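Local coordinates for protein catechol 2,3-dioxygenase (Pseudomonas sp. KL28, PDB 3HPY) that probably cleaves the ring of catechols with molecular oxygen at an iron centre, working as a homotetrameric extradiol dioxygenase in the breakdown of aromatic hydrocarbons, at residues K46-R51 with G146-Q151; Q40-F45 with I57-D62. All blocks are in the same frame, centred on the assembly; numbering follows the deposited sequence.

How the contacts relate
Contacts 1 and 2 lie about 19 Å apart, centre to centre, and meet in the sequence where F45 passes into K46. Contact 2 is the pairing of strands 43-46 and 56-60, a beta hairpin in the eight-stranded mixed sheet of the N-terminal half. Contact 1 uses the loop that leaves the first of these strands and sets it against the segment leading into strand 151-159, which belongs to the C-terminal sheet that carries the iron ligands. Along the chain the order is 40-45, 46-51, 57-62, 146-151, so the two contacts interleave. One hairpin therefore gives two strands to the N-terminal sheet and, through its connecting loop, touches the half that holds the iron.

Contact 1 of 2, residues K46-R51 with G146-Q151; sequences KCWDER and GIAPIQ
At the pyrrole edge of the W48 indole, near the ring plane, lies A148 O, 3.4 Å from W48 NE1; the N-H is turned off it (130° at the hydrogen) and the bond is weak. Over one face of the ring lies D49 CB, 3.8 Å above its centre, while I150 CD1 and P149 O approach obliquely and A148 CB touches W48 CD1. A chi1 of 72° sets CG between the backbone N and the carbonyl carbon and brings the CD1-NE1 edge to the carbonyl oxygens of A148 and P149. A second flat group is the carboxylate of E50. Its OE2 rests 3.5 Å from Q151 CA and bonds to L152 N, while its OE1 is met from above the carboxylate plane by C47 N, at 2.9 Å. C47 packs against residues 149-151, CB 3.4 Å from P149 O and I150 O, SG 3.4 Å from Q151 CA and touching P149 CG. D49 and I150 run side by side, with D49 CB 3.9 Å from I150 CG2. A water joins W48 N to P149 O. The loop opens with a type I beta turn from C47 to E50, and C47 O takes E50 N and K46 NZ from opposite faces of its plane; K46 NZ also bonds to E50 O. D49 OD1 forms a salt bridge with R252 of the second subunit. The segments are joined by close packing, one bridging water and a weak indole bond, while the carboxylates of E50 and D49 fasten this loop to the start of the strand bearing the iron ligand H154 and to a neighbouring subunit.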
loop_
_atom_site.group_PDB
_atom_site.type_symbol
_atom_site.label_atom_id
_atom_site.label_comp_id
_atom_site.label_asym_id
_atom_site.label_seq_id
_atom_site.Cartn_x
_atom_site.Cartn_y
_atom_site.Cartn_z
ATOM N N LYS C 46 1.050 -8.787 -25.054
ATOM C CA LYS C 46 2.223 -8.362 -24.292
ATOM C C LYS C 46 1.747 -7.509 -23.112
ATOM O O LYS C 46 0.621 -7.003 -23.118
ATOM C CB LYS C 46 3.173 -7.537 -25.159
ATOM C CG LYS C 46 2.678 -6.124 -25.464
ATOM C CD LYS C 46 3.714 -5.366 -26.267
ATOM C CE LYS C 46 4.823 -4.827 -25.367
ATOM N NZ LYS C 46 4.327 -3.634 -24.602
ATOM N N CYS C 47 2.586 -7.366 -22.093
ATOM C CA CYS C 47 2.222 -6.539 -20.948
ATOM C C CYS C 47 2.456 -5.107 -21.410
ATOM O O CYS C 47 3.397 -4.851 -22.163
ATOM C CB CYS C 47 3.100 -6.886 -19.747
ATOM S SG CYS C 47 2.802 -8.558 -19.099
ATOM N N TRP C 48 1.602 -4.178 -20.981
ATOM C CA TRP C 48 1.747 -2.797 -21.417
ATOM C C TRP C 48 3.131 -2.212 -21.180
ATOM O O TRP C 48 3.587 -1.387 -21.972
ATOM C CB TRP C 48 0.703 -1.891 -20.754
ATOM C CG TRP C 48 0.940 -1.642 -19.285
ATOM C CD1 TRP C 48 0.466 -2.384 -18.235
ATOM C CD2 TRP C 48 1.738 -0.592 -18.710
ATOM N NE1 TRP C 48 0.923 -1.859 -17.041
ATOM C CE2 TRP C 48 1.706 -0.762 -17.304
ATOM C CE3 TRP C 48 2.480 0.468 -19.246
ATOM C CZ2 TRP C 48 2.385 0.098 -16.426
ATOM C CZ3 TRP C 48 3.162 1.334 -18.361
ATOM C CH2 TRP C 48 3.107 1.136 -16.974
ATOM N N ASP C 49 3.805 -2.643 -20.113
ATOM C CA ASP C 49 5.123 -2.090 -19.786
ATOM C C ASP C 49 6.335 -2.744 -20.461
ATOM O O ASP C 49 7.432 -2.194 -20.397
ATOM C CB ASP C 49 5.333 -2.078 -18.261
ATOM C CG ASP C 49 6.044 -0.815 -17.773
ATOM O OD1 ASP C 49 6.352 0.064 -18.603
ATOM O OD2 ASP C 49 6.291 -0.690 -16.553
ATOM N N GLU C 50 6.160 -3.898 -21.101
ATOM C CA GLU C 50 7.296 -4.544 -21.772
ATOM C C GLU C 50 7.540 -3.764 -23.042
ATOM O O GLU C 50 6.721 -2.930 -23.406
ATOM C CB GLU C 50 6.982 -5.996 -22.133
ATOM C CG GLU C 50 6.571 -6.838 -20.951
ATOM C CD GLU C 50 6.111 -8.230 -21.353
ATOM O OE1 GLU C 50 5.299 -8.340 -22.305
ATOM O OE2 GLU C 50 6.553 -9.206 -20.707
ATOM N N ARG C 51 8.650 -4.036 -23.722
ATOM C CA ARG C 51 8.944 -3.314 -24.954
ATOM C C ARG C 51 8.845 -4.175 -26.210
ATOM O O ARG C 51 8.608 -3.656 -27.304
ATOM C CB ARG C 51 10.339 -2.674 -24.866
ATOM C CG ARG C 51 10.497 -1.803 -23.630
ATOM C CD ARG C 51 11.666 -0.849 -23.729
ATOM N NE ARG C 51 11.828 -0.119 -22.476
ATOM C CZ ARG C 51 12.772 0.787 -22.254
ATOM N NH1 ARG C 51 13.648 1.085 -23.205
ATOM N NH2 ARG C 51 12.837 1.391 -21.079
ATOM N N GLY C 146 -8.058 -3.242 -17.089
ATOM C CA GLY C 146 -8.069 -4.576 -16.522
ATOM C C GLY C 146 -6.957 -4.651 -15.494
ATOM O O GLY C 146 -6.472 -3.623 -15.030
ATOM N N ILE C 147 -6.549 -5.861 -15.136
ATOM C CA ILE C 147 -5.488 -6.052 -14.150
ATOM C C ILE C 147 -4.204 -5.363 -14.628
ATOM O O ILE C 147 -3.505 -4.708 -13.846
ATOM C CB ILE C 147 -5.251 -7.555 -13.932
ATOM C CG1 ILE C 147 -6.576 -8.203 -13.519
ATOM C CG2 ILE C 147 -4.191 -7.783 -12.859
ATOM C CD1 ILE C 147 -6.512 -9.713 -13.349
ATOM N N ALA C 148 -3.915 -5.531 -15.913
ATOM C CA ALA C 148 -2.764 -4.926 -16.584
ATOM C C ALA C 148 -1.405 -5.175 -15.928
ATOM O O ALA C 148 -0.779 -4.256 -15.418
ATOM C CB ALA C 148 -3.006 -3.420 -16.740
ATOM N N PRO C 149 -0.911 -6.417 -15.976
ATOM C CA PRO C 149 0.389 -6.704 -15.360
ATOM C C PRO C 149 1.545 -6.011 -16.082
ATOM O O PRO C 149 1.372 -5.510 -17.197
ATOM C CB PRO C 149 0.463 -8.223 -15.418
ATOM C CG PRO C 149 -0.261 -8.528 -16.707
ATOM C CD PRO C 149 -1.467 -7.617 -16.635
ATOM N N ILE C 150 2.714 -6.007 -15.442
ATOM C CA ILE C 150 3.916 -5.351 -15.955
ATOM C C ILE C 150 4.862 -6.199 -16.811
ATOM O O ILE C 150 5.552 -5.667 -17.673
ATOM C CB ILE C 150 4.723 -4.728 -14.784
ATOM C CG1 ILE C 150 4.015 -3.464 -14.280
ATOM C CG2 ILE C 150 6.133 -4.369 -15.229
ATOM C CD1 ILE C 150 2.662 -3.718 -13.644
ATOM N N GLN C 151 4.920 -7.502 -16.561
ATOM C CA GLN C 151 5.772 -8.388 -17.353
ATOM C C GLN C 151 5.422 -9.855 -17.145
ATOM O O GLN C 151 4.781 -10.214 -16.160
ATOM C CB GLN C 151 7.260 -8.196 -17.004
ATOM C CG GLN C 151 7.632 -8.483 -15.549
ATOM C CD GLN C 151 9.139 -8.506 -15.304
ATOM O OE1 GLN C 151 9.893 -7.717 -15.882
ATOM N NE2 GLN C 151 9.579 -9.394 -14.420
HETATM O O HOH W 1 -0.284 -5.419 -19.437
#

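Contact 2 of 2, residues Q40-F45 with I57-D62; sequences QGRVYF and IIREAD
I57 lays its CG2 methyl over the face of the Y44 ring, a CH-pi contact 3.9 Å from the centroid and 12° off the ring normal. Its CG1 reaches Y44 CD2 at 3.4 Å. CG2 stands anti to the backbone N of I57, which places this branch over the ring and also close to V43 O. I58 CD1 meets the edge of the F45 ring at CE1, 3.7 Å away, and V43 lies alongside I58, pointing the same way. The backbone pairing brings these side chains together: V43 and I58 form an antiparallel hydrogen-bonded pair, V43 N to I58 O at 3.3 Å and I58 N to V43 O at 3.2 Å, and Y44 with I57 is the adjacent non-hydrogen-bonded pair. R42 CA adds a C-H...O contact to I58 O. Farther out, Y44 OH bonds to L102 N and D38 OD2, two bonds that hold the hydroxyl end of the ring. R42 bonds to Q13 OE1, and R59 forms a salt bridge to D67. Strand 43-46 is flanked by strand 33-37 and strand 56-60 by strand 9-16; helix 19-29 covers the V43 and I58 face through L19, with Y26 on I58 and R27 on F45, and M101 packs against Y44 and I57. The hairpin supplies the last two strands of a beta-alpha-beta-beta-beta module, as in the VOC family.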
loop_
_atom_site.group_PDB
_atom_site.type_symbol
_atom_site.label_atom_id
_atom_site.label_comp_id
_atom_site.label_asym_id
_atom_site.label_seq_id
_atom_site.Cartn_x
_atom_site.Cartn_y
_atom_site.Cartn_z
ATOM N N GLN C 40 -2.232 -18.309 -38.876
ATOM C CA GLN C 40 -2.505 -19.591 -38.228
ATOM C C GLN C 40 -3.631 -19.475 -37.212
ATOM O O GLN C 40 -4.040 -20.467 -36.603
ATOM C CB GLN C 40 -1.255 -20.100 -37.519
ATOM C CG GLN C 40 -0.109 -20.429 -38.442
ATOM C CD GLN C 40 1.123 -20.863 -37.687
ATOM O OE1 GLN C 40 1.080 -21.808 -36.891
ATOM N NE2 GLN C 40 2.236 -20.174 -37.926
ATOM N N GLY C 41 -4.123 -18.255 -37.022
ATOM C CA GLY C 41 -5.195 -18.038 -36.071
ATOM C C GLY C 41 -4.691 -17.777 -34.664
ATOM O O GLY C 41 -5.447 -17.879 -33.695
ATOM N N ARG C 42 -3.413 -17.444 -34.539
ATOM C CA ARG C 42 -2.848 -17.166 -33.227
ATOM C C ARG C 42 -2.866 -15.665 -32.987
ATOM O O ARG C 42 -2.581 -14.883 -33.894
ATOM C CB ARG C 42 -1.415 -17.676 -33.152
ATOM C CG ARG C 42 -1.247 -19.082 -33.661
ATOM C CD ARG C 42 0.081 -19.194 -34.364
ATOM N NE ARG C 42 1.115 -19.799 -33.535
ATOM C CZ ARG C 42 2.405 -19.813 -33.861
ATOM N NH1 ARG C 42 2.812 -19.246 -34.989
ATOM N NH2 ARG C 42 3.282 -20.424 -33.082
ATOM N N VAL C 43 -3.211 -15.260 -31.770
ATOM C CA VAL C 43 -3.248 -13.840 -31.433
ATOM C C VAL C 43 -2.186 -13.558 -30.371
ATOM O O VAL C 43 -2.099 -14.262 -29.361
ATOM C CB VAL C 43 -4.652 -13.416 -30.943
ATOM C CG1 VAL C 43 -5.096 -14.302 -29.825
ATOM C CG2 VAL C 43 -4.637 -11.970 -30.503
ATOM N N TYR C 44 -1.373 -12.537 -30.624
ATOM C CA TYR C 44 -0.278 -12.175 -29.731
ATOM C C TYR C 44 -0.614 -11.046 -28.759
ATOM O O TYR C 44 -1.301 -10.079 -29.107
ATOM C CB TYR C 44 0.961 -11.777 -30.547
ATOM C CG TYR C 44 1.428 -12.795 -31.580
ATOM C CD1 TYR C 44 0.639 -13.109 -32.690
ATOM C CD2 TYR C 44 2.676 -13.416 -31.465
ATOM C CE1 TYR C 44 1.080 -14.007 -33.659
ATOM C CE2 TYR C 44 3.128 -14.320 -32.434
ATOM C CZ TYR C 44 2.325 -14.610 -33.526
ATOM O OH TYR C 44 2.763 -15.497 -34.485
ATOM N N PHE C 45 -0.092 -11.179 -27.542
ATOM C CA PHE C 45 -0.294 -10.204 -26.475
ATOM C C PHE C 45 1.033 -9.886 -25.803
ATOM O O PHE C 45 2.006 -10.626 -25.949
ATOM C CB PHE C 45 -1.216 -10.759 -25.389
ATOM C CG PHE C 45 -2.619 -11.034 -25.840
ATOM C CD1 PHE C 45 -2.992 -12.305 -26.272
ATOM C CD2 PHE C 45 -3.591 -10.042 -25.757
ATOM C CE1 PHE C 45 -4.314 -12.583 -26.605
ATOM C CE2 PHE C 45 -4.913 -10.310 -26.089
ATOM C CZ PHE C 45 -5.276 -11.583 -26.512
ATOM N N ILE C 57 0.878 -15.708 -26.219
ATOM C CA ILE C 57 0.146 -15.986 -27.447
ATOM C C ILE C 57 -0.807 -17.164 -27.261
ATOM O O ILE C 57 -0.411 -18.226 -26.780
ATOM C CB ILE C 57 1.103 -16.313 -28.629
ATOM C CG1 ILE C 57 2.269 -15.319 -28.680
ATOM C CG2 ILE C 57 0.351 -16.184 -29.936
ATOM C CD1 ILE C 57 3.520 -15.786 -27.974
ATOM N N ILE C 58 -2.065 -16.972 -27.646
ATOM C CA ILE C 58 -3.042 -18.035 -27.505
ATOM C C ILE C 58 -3.439 -18.624 -28.848
ATOM O O ILE C 58 -3.408 -17.945 -29.881
ATOM C CB ILE C 58 -4.305 -17.550 -26.759
ATOM C CG1 ILE C 58 -4.756 -16.203 -27.316
ATOM C CG2 ILE C 58 -4.012 -17.447 -25.271
ATOM C CD1 ILE C 58 -6.121 -15.775 -26.858
ATOM N N ARG C 59 -3.809 -19.899 -28.811
ATOM C CA ARG C 59 -4.207 -20.641 -30.000
ATOM C C ARG C 59 -5.356 -21.593 -29.661
ATOM O O ARG C 59 -5.231 -22.425 -28.757
ATOM C CB ARG C 59 -3.010 -21.439 -30.521
ATOM C CG ARG C 59 -3.315 -22.370 -31.679
ATOM C CD ARG C 59 -2.042 -23.072 -32.162
ATOM N NE ARG C 59 -1.497 -24.017 -31.188
ATOM C CZ ARG C 59 -1.880 -25.285 -31.080
ATOM N NH1 ARG C 59 -2.817 -25.767 -31.889
ATOM N NH2 ARG C 59 -1.321 -26.076 -30.173
ATOM N N GLU C 60 -6.467 -21.474 -30.387
ATOM C CA GLU C 60 -7.627 -22.330 -30.143
ATOM C C GLU C 60 -7.281 -23.772 -30.463
ATOM O O GLU C 60 -7.225 -24.160 -31.627
ATOM C CB GLU C 60 -8.826 -21.895 -30.996
ATOM C CG GLU C 60 -10.100 -22.684 -30.692
ATOM C CD GLU C 60 -11.294 -22.243 -31.517
ATOM O OE1 GLU C 60 -11.697 -21.065 -31.419
ATOM O OE2 GLU C 60 -11.837 -23.082 -32.263
ATOM N N ALA C 61 -7.043 -24.567 -29.427
ATOM C CA ALA C 61 -6.696 -25.961 -29.635
ATOM C C ALA C 61 -7.757 -26.887 -29.071
ATOM O O ALA C 61 -8.635 -26.473 -28.314
ATOM C CB ALA C 61 -5.351 -26.265 -29.008
ATOM N N ASP C 62 -7.664 -28.154 -29.453
ATOM C CA ASP C 62 -8.610 -29.154 -29.002
ATOM C C ASP C 62 -8.560 -29.297 -27.479
ATOM O O ASP C 62 -9.536 -29.720 -26.855
ATOM C CB ASP C 62 -8.298 -30.489 -29.680
ATOM C CG ASP C 62 -9.442 -31.469 -29.578
ATOM O OD1 ASP C 62 -9.324 -32.581 -30.142
ATOM O OD2 ASP C 62 -10.460 -31.122 -28.933
#